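Long-range contacts in phosphatidylinositide phosphatase SAC2 (Homo sapiens, PDB 4XUU), which removes the 4-phosphate mainly from phosphatidylinositol 4-phosphate, and may act in sequence with OCRL in endocytic recycling: residues A[22-27]-A[53-58]; A[57-62]-A[71-76]; A[83-88]-A[155-160]. One frame throughout, in Å; residues are numbered along the deposited sequence.

Contact 1: A[22-27]-A[53-58]; sequences DDEKFH and LSNSAY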
loop_
_atom_site.group_PDB
_atom_site.type_symbol
_atom_site.label_atom_id
_atom_site.label_comp_id
_atom_site.label_asym_id
_atom_site.label_seq_id
_atom_site.Cartn_x
_atom_site.Cartn_y
_atom_site.Cartn_z
ATOM N N ASP A 22 22.499 19.322 -18.436
ATOM C CA ASP A 22 22.862 20.393 -17.497
ATOM C C ASP A 22 21.744 20.791 -16.537
ATOM O O ASP A 22 21.967 20.923 -15.335
ATOM C CB ASP A 22 23.327 21.643 -18.264
ATOM C CG ASP A 22 24.763 21.540 -18.757
ATOM O OD1 ASP A 22 25.382 20.461 -18.633
ATOM O OD2 ASP A 22 25.280 22.555 -19.274
ATOM N N ASP A 23 20.546 20.978 -17.083
ATOM C CA ASP A 23 19.412 21.504 -16.329
ATOM C C ASP A 23 18.679 20.472 -15.462
ATOM O O ASP A 23 17.891 20.844 -14.592
ATOM C CB ASP A 23 18.428 22.202 -17.277
ATOM C CG ASP A 23 18.004 21.322 -18.451
ATOM O OD1 ASP A 23 18.545 20.207 -18.618
ATOM O OD2 ASP A 23 17.122 21.754 -19.222
ATOM N N GLU A 24 18.946 19.189 -15.688
ATOM C CA GLU A 24 18.237 18.119 -14.981
ATOM C C GLU A 24 18.937 17.647 -13.703
ATOM O O GLU A 24 20.165 17.656 -13.611
ATOM C CB GLU A 24 17.976 16.931 -15.915
ATOM C CG GLU A 24 16.933 17.211 -16.989
ATOM C CD GLU A 24 16.738 16.049 -17.952
ATOM O OE1 GLU A 24 16.735 14.885 -17.504
ATOM O OE2 GLU A 24 16.579 16.305 -19.163
ATOM N N LYS A 25 18.134 17.241 -12.723
ATOM C CA LYS A 25 18.635 16.624 -11.497
ATOM C C LYS A 25 18.138 15.195 -11.329
ATOM O O LYS A 25 16.977 14.886 -11.601
ATOM C CB LYS A 25 18.260 17.451 -10.270
ATOM C CG LYS A 25 19.278 18.519 -9.937
ATOM C CD LYS A 25 18.853 19.355 -8.746
ATOM C CE LYS A 25 19.739 20.589 -8.623
ATOM N NZ LYS A 25 19.343 21.446 -7.470
ATOM N N PHE A 26 19.040 14.335 -10.873
ATOM C CA PHE A 26 18.742 12.941 -10.590
ATOM C C PHE A 26 17.836 12.819 -9.369
ATOM O O PHE A 26 18.063 13.468 -8.350
ATOM C CB PHE A 26 20.052 12.188 -10.370
ATOM C CG PHE A 26 19.881 10.743 -10.020
ATOM C CD1 PHE A 26 19.580 9.807 -11.002
ATOM C CD2 PHE A 26 20.045 10.311 -8.698
ATOM C CE1 PHE A 26 19.431 8.459 -10.677
ATOM C CE2 PHE A 26 19.905 8.966 -8.363
ATOM C CZ PHE A 26 19.598 8.035 -9.353
ATOM N N HIS A 27 16.804 11.989 -9.491
ATOM C CA HIS A 27 15.884 11.713 -8.394
ATOM C C HIS A 27 16.026 10.266 -7.935
ATOM O O HIS A 27 16.030 9.983 -6.735
ATOM C CB HIS A 27 14.443 11.982 -8.833
ATOM C CG HIS A 27 14.034 13.419 -8.730
ATOM N ND1 HIS A 27 12.716 13.819 -8.755
ATOM C CD2 HIS A 27 14.767 14.549 -8.575
ATOM C CE1 HIS A 27 12.653 15.134 -8.632
ATOM N NE2 HIS A 27 13.883 15.599 -8.520
ATOM N N LEU A 53 15.170 8.317 -13.271
ATOM C CA LEU A 53 14.211 9.392 -13.137
ATOM C C LEU A 53 14.910 10.712 -12.815
ATOM O O LEU A 53 15.609 10.833 -11.808
ATOM C CB LEU A 53 13.146 9.043 -12.081
ATOM C CG LEU A 53 12.102 10.108 -11.732
ATOM C CD1 LEU A 53 11.228 10.470 -12.955
ATOM C CD2 LEU A 53 11.247 9.675 -10.535
ATOM N N SER A 54 14.721 11.693 -13.687
ATOM C CA SER A 54 15.130 13.061 -13.382
ATOM C C SER A 54 13.902 13.888 -13.015
ATOM O O SER A 54 12.783 13.375 -12.983
ATOM C CB SER A 54 15.886 13.698 -14.556
ATOM O OG SER A 54 14.993 14.279 -15.481
ATOM N N ASN A 55 14.120 15.171 -12.741
ATOM C CA ASN A 55 13.038 16.085 -12.394
ATOM C C ASN A 55 12.078 16.359 -13.557
ATOM O O ASN A 55 10.960 16.826 -13.346
ATOM C CB ASN A 55 13.609 17.399 -11.855
ATOM C CG ASN A 55 14.312 18.216 -12.928
ATOM O OD1 ASN A 55 13.815 19.255 -13.355
ATOM N ND2 ASN A 55 15.464 17.742 -13.376
ATOM N N SER A 56 12.513 16.058 -14.778
ATOM C CA SER A 56 11.739 16.402 -15.968
ATOM C C SER A 56 11.574 15.263 -16.978
ATOM O O SER A 56 10.800 15.382 -17.925
ATOM C CB SER A 56 12.378 17.597 -16.658
ATOM O OG SER A 56 13.619 17.235 -17.232
ATOM N N ALA A 57 12.296 14.164 -16.774
ATOM C CA ALA A 57 12.291 13.056 -17.721
ATOM C C ALA A 57 12.584 11.727 -17.046
ATOM O O ALA A 57 13.151 11.680 -15.954
ATOM C CB ALA A 57 13.305 13.310 -18.824
ATOM N N TYR A 58 12.187 10.642 -17.697
ATOM C CA TYR A 58 12.635 9.320 -17.293
ATOM C C TYR A 58 13.366 8.664 -18.454
ATOM O O TYR A 58 13.134 9.010 -19.619
ATOM C CB TYR A 58 11.482 8.458 -16.760
ATOM C CG TYR A 58 10.448 8.043 -17.779
ATOM C CD1 TYR A 58 9.557 8.978 -18.317
ATOM C CD2 TYR A 58 10.343 6.712 -18.190
ATOM C CE1 TYR A 58 8.595 8.601 -19.250
ATOM C CE2 TYR A 58 9.383 6.320 -19.117
ATOM C CZ TYR A 58 8.514 7.275 -19.646
ATOM O OH TYR A 58 7.567 6.909 -20.569
HETATM O O HOH W 1 14.732 19.420 -18.366
#

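Contact 2: A[57-62]-A[71-76]; sequences AYYVAY and NQYQRL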
loop_
_atom_site.group_PDB
_atom_site.type_symbol
_atom_site.label_atom_id
_atom_site.label_comp_id
_atom_site.label_asym_id
_atom_site.label_seq_id
_atom_site.Cartn_x
_atom_site.Cartn_y
_atom_site.Cartn_z
ATOM N N ALA A 57 12.296 14.164 -16.774
ATOM C CA ALA A 57 12.291 13.056 -17.721
ATOM C C ALA A 57 12.584 11.727 -17.046
ATOM O O ALA A 57 13.151 11.680 -15.954
ATOM C CB ALA A 57 13.305 13.310 -18.824
ATOM N N TYR A 58 12.187 10.642 -17.697
ATOM C CA TYR A 58 12.635 9.320 -17.293
ATOM C C TYR A 58 13.366 8.664 -18.454
ATOM O O TYR A 58 13.134 9.010 -19.619
ATOM C CB TYR A 58 11.482 8.458 -16.760
ATOM C CG TYR A 58 10.448 8.043 -17.779
ATOM C CD1 TYR A 58 9.557 8.978 -18.317
ATOM C CD2 TYR A 58 10.343 6.712 -18.190
ATOM C CE1 TYR A 58 8.595 8.601 -19.250
ATOM C CE2 TYR A 58 9.383 6.320 -19.117
ATOM C CZ TYR A 58 8.514 7.275 -19.646
ATOM O OH TYR A 58 7.567 6.909 -20.569
ATOM N N TYR A 59 14.269 7.746 -18.121
ATOM C CA TYR A 59 15.171 7.135 -19.089
ATOM C C TYR A 59 15.040 5.625 -19.020
ATOM O O TYR A 59 15.103 5.043 -17.930
ATOM C CB TYR A 59 16.618 7.540 -18.792
ATOM C CG TYR A 59 16.866 9.031 -18.876
ATOM C CD1 TYR A 59 16.435 9.896 -17.864
ATOM C CD2 TYR A 59 17.527 9.574 -19.966
ATOM C CE1 TYR A 59 16.650 11.265 -17.951
ATOM C CE2 TYR A 59 17.761 10.934 -20.056
ATOM C CZ TYR A 59 17.318 11.778 -19.054
ATOM O OH TYR A 59 17.551 13.130 -19.168
ATOM N N VAL A 60 14.843 4.998 -20.177
ATOM C CA VAL A 60 14.728 3.546 -20.249
ATOM C C VAL A 60 15.801 2.973 -21.166
ATOM O O VAL A 60 15.879 3.323 -22.346
ATOM C CB VAL A 60 13.327 3.087 -20.717
ATOM C CG1 VAL A 60 13.188 1.583 -20.566
ATOM C CG2 VAL A 60 12.223 3.801 -19.937
ATOM N N ALA A 61 16.625 2.093 -20.604
ATOM C CA ALA A 61 17.705 1.454 -21.342
ATOM C C ALA A 61 17.594 -0.063 -21.261
ATOM O O ALA A 61 17.605 -0.632 -20.167
ATOM C CB ALA A 61 19.052 1.919 -20.815
ATOM N N TYR A 62 17.472 -0.710 -22.417
ATOM C CA TYR A 62 17.471 -2.171 -22.498
ATOM C C TYR A 62 18.886 -2.683 -22.766
ATOM O O TYR A 62 19.605 -2.128 -23.598
ATOM C CB TYR A 62 16.514 -2.661 -23.591
ATOM C CG TYR A 62 15.040 -2.490 -23.276
ATOM C CD1 TYR A 62 14.440 -1.232 -23.319
ATOM C CD2 TYR A 62 14.240 -3.589 -22.947
ATOM C CE1 TYR A 62 13.090 -1.067 -23.038
ATOM C CE2 TYR A 62 12.881 -3.435 -22.663
ATOM C CZ TYR A 62 12.317 -2.167 -22.709
ATOM O OH TYR A 62 10.982 -1.983 -22.432
ATOM N N ASN A 71 21.044 -1.895 -25.950
ATOM C CA ASN A 71 20.474 -2.356 -27.162
ATOM C C ASN A 71 19.513 -1.292 -27.600
ATOM O O ASN A 71 19.192 -1.161 -28.757
ATOM C CB ASN A 71 19.668 -3.568 -26.788
ATOM C CG ASN A 71 19.642 -4.588 -27.843
ATOM O OD1 ASN A 71 18.592 -4.987 -28.303
ATOM N ND2 ASN A 71 20.797 -5.044 -28.229
ATOM N N GLN A 72 19.014 -0.547 -26.635
ATOM C CA GLN A 72 18.045 0.488 -26.893
ATOM C C GLN A 72 18.120 1.545 -25.833
ATOM O O GLN A 72 18.362 1.248 -24.718
ATOM C CB GLN A 72 16.680 -0.141 -26.888
ATOM C CG GLN A 72 15.597 0.767 -27.235
ATOM C CD GLN A 72 14.292 0.071 -27.223
ATOM O OE1 GLN A 72 13.318 0.570 -26.714
ATOM N NE2 GLN A 72 14.264 -1.099 -27.773
ATOM N N TYR A 73 17.868 2.782 -26.186
ATOM C CA TYR A 73 17.924 3.886 -25.230
ATOM C C TYR A 73 16.887 4.953 -25.562
ATOM O O TYR A 73 16.752 5.360 -26.708
ATOM C CB TYR A 73 19.332 4.493 -25.210
ATOM C CG TYR A 73 19.473 5.742 -24.370
ATOM C CD1 TYR A 73 19.200 7.003 -24.910
ATOM C CD2 TYR A 73 19.895 5.670 -23.045
ATOM C CE1 TYR A 73 19.331 8.155 -24.148
ATOM C CE2 TYR A 73 20.031 6.820 -22.271
ATOM C CZ TYR A 73 19.746 8.057 -22.831
ATOM O OH TYR A 73 19.884 9.199 -22.079
ATOM N N GLN A 74 16.162 5.404 -24.545
ATOM C CA GLN A 74 15.121 6.409 -24.719
ATOM C C GLN A 74 15.126 7.412 -23.574
ATOM O O GLN A 74 15.067 7.026 -22.411
ATOM C CB GLN A 74 13.739 5.752 -24.782
ATOM C CG GLN A 74 13.429 4.957 -26.052
ATOM C CD GLN A 74 12.015 4.398 -26.048
ATOM O OE1 GLN A 74 11.549 3.884 -25.041
ATOM N NE2 GLN A 74 11.330 4.500 -27.175
ATOM N N ARG A 75 15.214 8.696 -23.905
ATOM C CA ARG A 75 14.859 9.738 -22.954
ATOM C C ARG A 75 13.434 10.132 -23.268
ATOM O O ARG A 75 13.087 10.389 -24.425
ATOM C CB ARG A 75 15.772 10.957 -23.056
ATOM C CG ARG A 75 15.425 12.054 -22.050
ATOM C CD ARG A 75 16.193 13.332 -22.319
ATOM N NE ARG A 75 15.739 14.435 -21.476
ATOM C CZ ARG A 75 14.703 15.226 -21.752
ATOM N NH1 ARG A 75 13.987 15.048 -22.855
ATOM N NH2 ARG A 75 14.379 16.198 -20.915
ATOM N N LEU A 76 12.605 10.163 -22.237
ATOM C CA LEU A 76 11.190 10.435 -22.409
ATOM C C LEU A 76 10.770 11.502 -21.419
ATOM O O LEU A 76 10.946 11.343 -20.205
ATOM C CB LEU A 76 10.380 9.150 -22.201
ATOM C CG LEU A 76 10.630 7.997 -23.186
ATOM C CD1 LEU A 76 10.388 6.631 -22.552
ATOM C CD2 LEU A 76 9.792 8.176 -24.452
#

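Contact 3: A[83-88]-A[155-160]; sequences KIEIGP and KKLEAK. Unlike the reference sequence in segment 155-160: Ala159 (reference Arg).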
loop_
_atom_site.group_PDB
_atom_site.type_symbol
_atom_site.label_atom_id
_atom_site.label_comp_id
_atom_site.label_asym_id
_atom_site.label_seq_id
_atom_site.Cartn_x
_atom_site.Cartn_y
_atom_site.Cartn_z
ATOM N N LYS A 83 0.049 7.208 -18.139
ATOM C CA LYS A 83 -0.491 6.457 -17.011
ATOM C C LYS A 83 0.392 5.260 -16.682
ATOM O O LYS A 83 1.231 4.859 -17.491
ATOM C CB LYS A 83 -1.924 5.991 -17.303
ATOM C CG LYS A 83 -2.066 5.125 -18.544
ATOM C CD LYS A 83 -3.496 4.681 -18.765
ATOM C CE LYS A 83 -3.575 3.722 -19.940
ATOM N NZ LYS A 83 -4.933 3.139 -20.105
ATOM N N ILE A 84 0.202 4.704 -15.488
ATOM C CA ILE A 84 0.879 3.480 -15.082
ATOM C C ILE A 84 -0.144 2.416 -14.692
ATOM O O ILE A 84 -1.083 2.689 -13.944
ATOM C CB ILE A 84 1.863 3.724 -13.903
ATOM C CG1 ILE A 84 2.923 4.764 -14.288
ATOM C CG2 ILE A 84 2.530 2.422 -13.481
ATOM C CD1 ILE A 84 3.784 5.233 -13.139
ATOM N N GLU A 85 0.046 1.203 -15.203
ATOM C CA GLU A 85 -0.786 0.068 -14.817
ATOM C C GLU A 85 0.043 -0.961 -14.063
ATOM O O GLU A 85 1.160 -1.273 -14.474
ATOM C CB GLU A 85 -1.406 -0.582 -16.049
ATOM C CG GLU A 85 -2.359 0.306 -16.820
ATOM C CD GLU A 85 -2.938 -0.396 -18.024
ATOM O OE1 GLU A 85 -2.183 -1.101 -18.729
ATOM O OE2 GLU A 85 -4.156 -0.247 -18.267
ATOM N N ILE A 86 -0.494 -1.474 -12.958
ATOM C CA ILE A 86 0.184 -2.515 -12.183
ATOM C C ILE A 86 -0.729 -3.717 -11.930
ATOM O O ILE A 86 -1.751 -3.611 -11.242
ATOM C CB ILE A 86 0.754 -1.982 -10.839
ATOM C CG1 ILE A 86 1.851 -0.941 -11.093
ATOM C CG2 ILE A 86 1.311 -3.131 -9.995
ATOM C CD1 ILE A 86 2.352 -0.232 -9.846
ATOM N N GLY A 87 -0.348 -4.862 -12.484
ATOM C CA GLY A 87 -1.115 -6.086 -12.302
ATOM C C GLY A 87 -0.340 -7.333 -12.666
ATOM O O GLY A 87 0.836 -7.249 -13.022
ATOM N N PRO A 88 -0.999 -8.504 -12.579
ATOM C CA PRO A 88 -0.371 -9.776 -12.936
ATOM C C PRO A 88 0.126 -9.784 -14.379
ATOM O O PRO A 88 -0.531 -9.227 -15.264
ATOM C CB PRO A 88 -1.506 -10.788 -12.757
ATOM C CG PRO A 88 -2.433 -10.147 -11.794
ATOM C CD PRO A 88 -2.387 -8.694 -12.121
ATOM N N LYS A 155 -5.093 -3.066 -12.149
ATOM C CA LYS A 155 -6.001 -3.867 -12.977
ATOM C C LYS A 155 -5.251 -5.009 -13.652
ATOM O O LYS A 155 -4.030 -5.106 -13.541
ATOM C CB LYS A 155 -6.720 -2.997 -14.023
ATOM C CG LYS A 155 -5.828 -2.397 -15.109
ATOM C CD LYS A 155 -6.632 -1.537 -16.086
ATOM C CE LYS A 155 -7.377 -2.373 -17.129
ATOM N NZ LYS A 155 -6.475 -2.915 -18.189
ATOM N N LYS A 156 -5.986 -5.874 -14.345
ATOM C CA LYS A 156 -5.373 -6.930 -15.141
ATOM C C LYS A 156 -4.684 -6.322 -16.358
ATOM O O LYS A 156 -5.172 -5.348 -16.938
ATOM C CB LYS A 156 -6.412 -7.966 -15.573
ATOM C CG LYS A 156 -7.070 -8.722 -14.420
ATOM C CD LYS A 156 -6.150 -9.783 -13.823
ATOM C CE LYS A 156 -6.718 -10.348 -12.523
ATOM N NZ LYS A 156 -7.948 -11.169 -12.730
ATOM N N LEU A 157 -3.539 -6.889 -16.727
ATOM C CA LEU A 157 -2.785 -6.414 -17.878
ATOM C C LEU A 157 -3.219 -7.159 -19.136
ATOM O O LEU A 157 -3.429 -8.376 -19.111
ATOM C CB LEU A 157 -1.275 -6.556 -17.639
ATOM C CG LEU A 157 -0.667 -5.804 -16.442
ATOM C CD1 LEU A 157 0.809 -6.148 -16.270
ATOM C CD2 LEU A 157 -0.848 -4.289 -16.554
ATOM N N GLU A 158 -3.354 -6.417 -20.231
ATOM C CA GLU A 158 -3.870 -6.963 -21.484
ATOM C C GLU A 158 -2.808 -7.734 -22.259
ATOM O O GLU A 158 -1.629 -7.376 -22.243
ATOM C CB GLU A 158 -4.466 -5.846 -22.347
ATOM C CG GLU A 158 -5.643 -5.125 -21.690
ATOM C CD GLU A 158 -6.008 -3.828 -22.390
ATOM O OE1 GLU A 158 -5.700 -2.753 -21.837
ATOM O OE2 GLU A 158 -6.598 -3.882 -23.492
ATOM N N ALA A 159 -3.247 -8.789 -22.939
ATOM C CA ALA A 159 -2.363 -9.686 -23.681
ATOM C C ALA A 159 -2.031 -9.150 -25.078
ATOM O O ALA A 159 -2.241 -9.834 -26.090
ATOM C CB ALA A 159 -2.983 -11.088 -23.765
ATOM N N LYS A 160 -1.510 -7.926 -25.119
ATOM C CA LYS A 160 -1.104 -7.291 -26.373
ATOM C C LYS A 160 0.317 -6.742 -26.293
ATOM O O LYS A 160 0.828 -6.469 -25.207
ATOM C CB LYS A 160 -2.091 -6.190 -26.787
ATOM C CG LYS A 160 -2.363 -5.113 -25.730
ATOM C CD LYS A 160 -3.512 -4.197 -26.149
ATOM C CE LYS A 160 -4.856 -4.925 -26.113
ATOM N NZ LYS A 160 -5.930 -4.177 -26.830
#

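Contact 1: A[22-27]-A[53-58]
The hydroxyl of Ser54 stands between its backbone N and carbonyl carbon (chi1 86°), and Glu24 sets CG anti to its own carbonyl carbon before running out extended, so that Ser54 OG donates to Glu24 OE1 at 2.7 Å. The hydroxyl oxygen approaches from above the carboxylate plane, 46° out of it. Buried Glu24 gains more partners beyond these segments: Tyr59 OH bonds to OE1 and Arg75 NH2 forms a salt bridge with OE2. Serine suits its place because OG also accepts. It takes the amide of Ser56 at 3.1 Å, which makes an ST turn, and that of Ala57, which makes an ST motif. Ser54 N meanwhile bonds to Ala57 O, closing the tight hairpin between strands 48-54 and 57-63 in the pleckstrin-homology-like hSac2 domain. An alanine in place of Ser54 would probably cost Glu24 OE1 one of its two hydroxyl partners and leave the amides of Ser56 and Ala57 without their acceptor.

Strand 26-34 joins this hairpin antiparallel, with Phe26 and Ser54 as a non-hydrogen-bonded pair. His27 N reaches Leu53 O at 2.9 Å. Asn55 N gives a weak bond of 3.1 Å to Lys25 O. Asn55 CA lies over one face of the His27 ring, offset toward the rim, with CE1 3.9 Å away; ND1 bonds weakly to Thr142. His27 also makes backbone hydrogen bonds to the second subunit, and Phe26 packs on Gly29 of that subunit. A water 2.7 Å from Ser56 OG donates weakly to Asp23 OD2.

Contact 2: A[57-62]-A[71-76]
Strands 57-62 and 72-76 run antiparallel at 168°, their axes 4.8 Å apart, with Tyr58-Leu76, Val60-Gln74 and Tyr62-Gln72 as hydrogen-bonded pairs. Toward the turn the pairing is interrupted by a classic beta bulge, where Asn71 and Gln72 both face Tyr62: Tyr62 O accepts from Asn71 N at 2.8 Å and only weakly from Gln72 N.

On the face of Tyr58, Val60 and Leu76, Leu76 CB sits over the Tyr58 ring in a CH-pi contact, 3.9 Å from its centroid. CD1 of the same leucine reaches Val60 CG2 at 4.3 Å. Strands 99-107 and 110-119 pack against this side, which suits the largely apolar side chains of these three residues.

On the other face Tyr59 and Arg75 lie side by side. With CG anti to the backbone N (chi1 -179°), Arg75 runs extended along the ring, CG lying 3.3 Å from Tyr59 CE2, and NE gives a weak bond of 3.2 Å to Tyr59 OH. Ala57 CB lies 3.5 Å above the guanidinium plane of Arg75, toward its rim; a methyl is small enough to rest against the flat group. The Tyr73 hydroxyl meets the Tyr59 ring at its edge.

The Glu24 carboxylate, which Tyr59 and Arg75 share, probably balances the arginine's charge, and the Tyr59 hydroxyl is probably fixed in place between Glu24 and, more weakly, Arg75 NE.

Contact 3: A[83-88]-A[155-160]
Gly87 CA meets Lys155 O at 3.3 Å in a CA-H...O contact, and no hydrogen bond joins strand 83-88 to the irregular chain 155-160. The two lie at the sheet edge of this pleckstrin-homology-like hSac2 domain, just past the point where the short strand 152-154 pairs with strand 81-88. Glycine suits position 87 because a CB there would collide with Lys155 O.

Charge supplies the second link. The Lys155 chain, bent at chi3 and chi4, curls back to bring NZ within 3.5 Å of Glu85 OE2 in a salt bridge. Glu85 OE1 has its own partner, His104 NE2, so both carboxylate oxygens are engaged. Long salt bridges tie Lys83 to Glu85 and Glu158 to Lys155, and Lys160 completes the network through Glu158. Lys155, lying between the two carboxylates, probably offsets their mutual repulsion.

Leu157 gives the apolar part of the contact, sliding past Glu85 in the opposite direction, with CD2 against Glu85 CB at 3.8 Å. Its CD1 rests near the carbonyl oxygens of Gly87 and Pro88. Lys155 NZ also donates to Lys156 O at 3.0 Å, nearly along the C=O axis.

In the fold
All three contacts reach one sheet of the hSac2 domain. Contacts 1 and 2 adjoin, their centres 13 Å apart: they share Ala57 and Tyr58 on strand 57-63, and Glu24 of the first meets Tyr59 and Arg75 of the second. Together they span neighbouring strands 26-34, 48-54, 57-63 and 70-77. Contact 3 follows later along the chain, where strand 81-88 adjoins strand 152-154 at the far end of the strand order. Its centre lies 26 Å from contact 1, across the chain's centre, and 21 Å from contact 2. Contacts 1 and 2 border a second subunit and contact 3 a third in this four-chain assembly, consistent with a protein that forms homodimers.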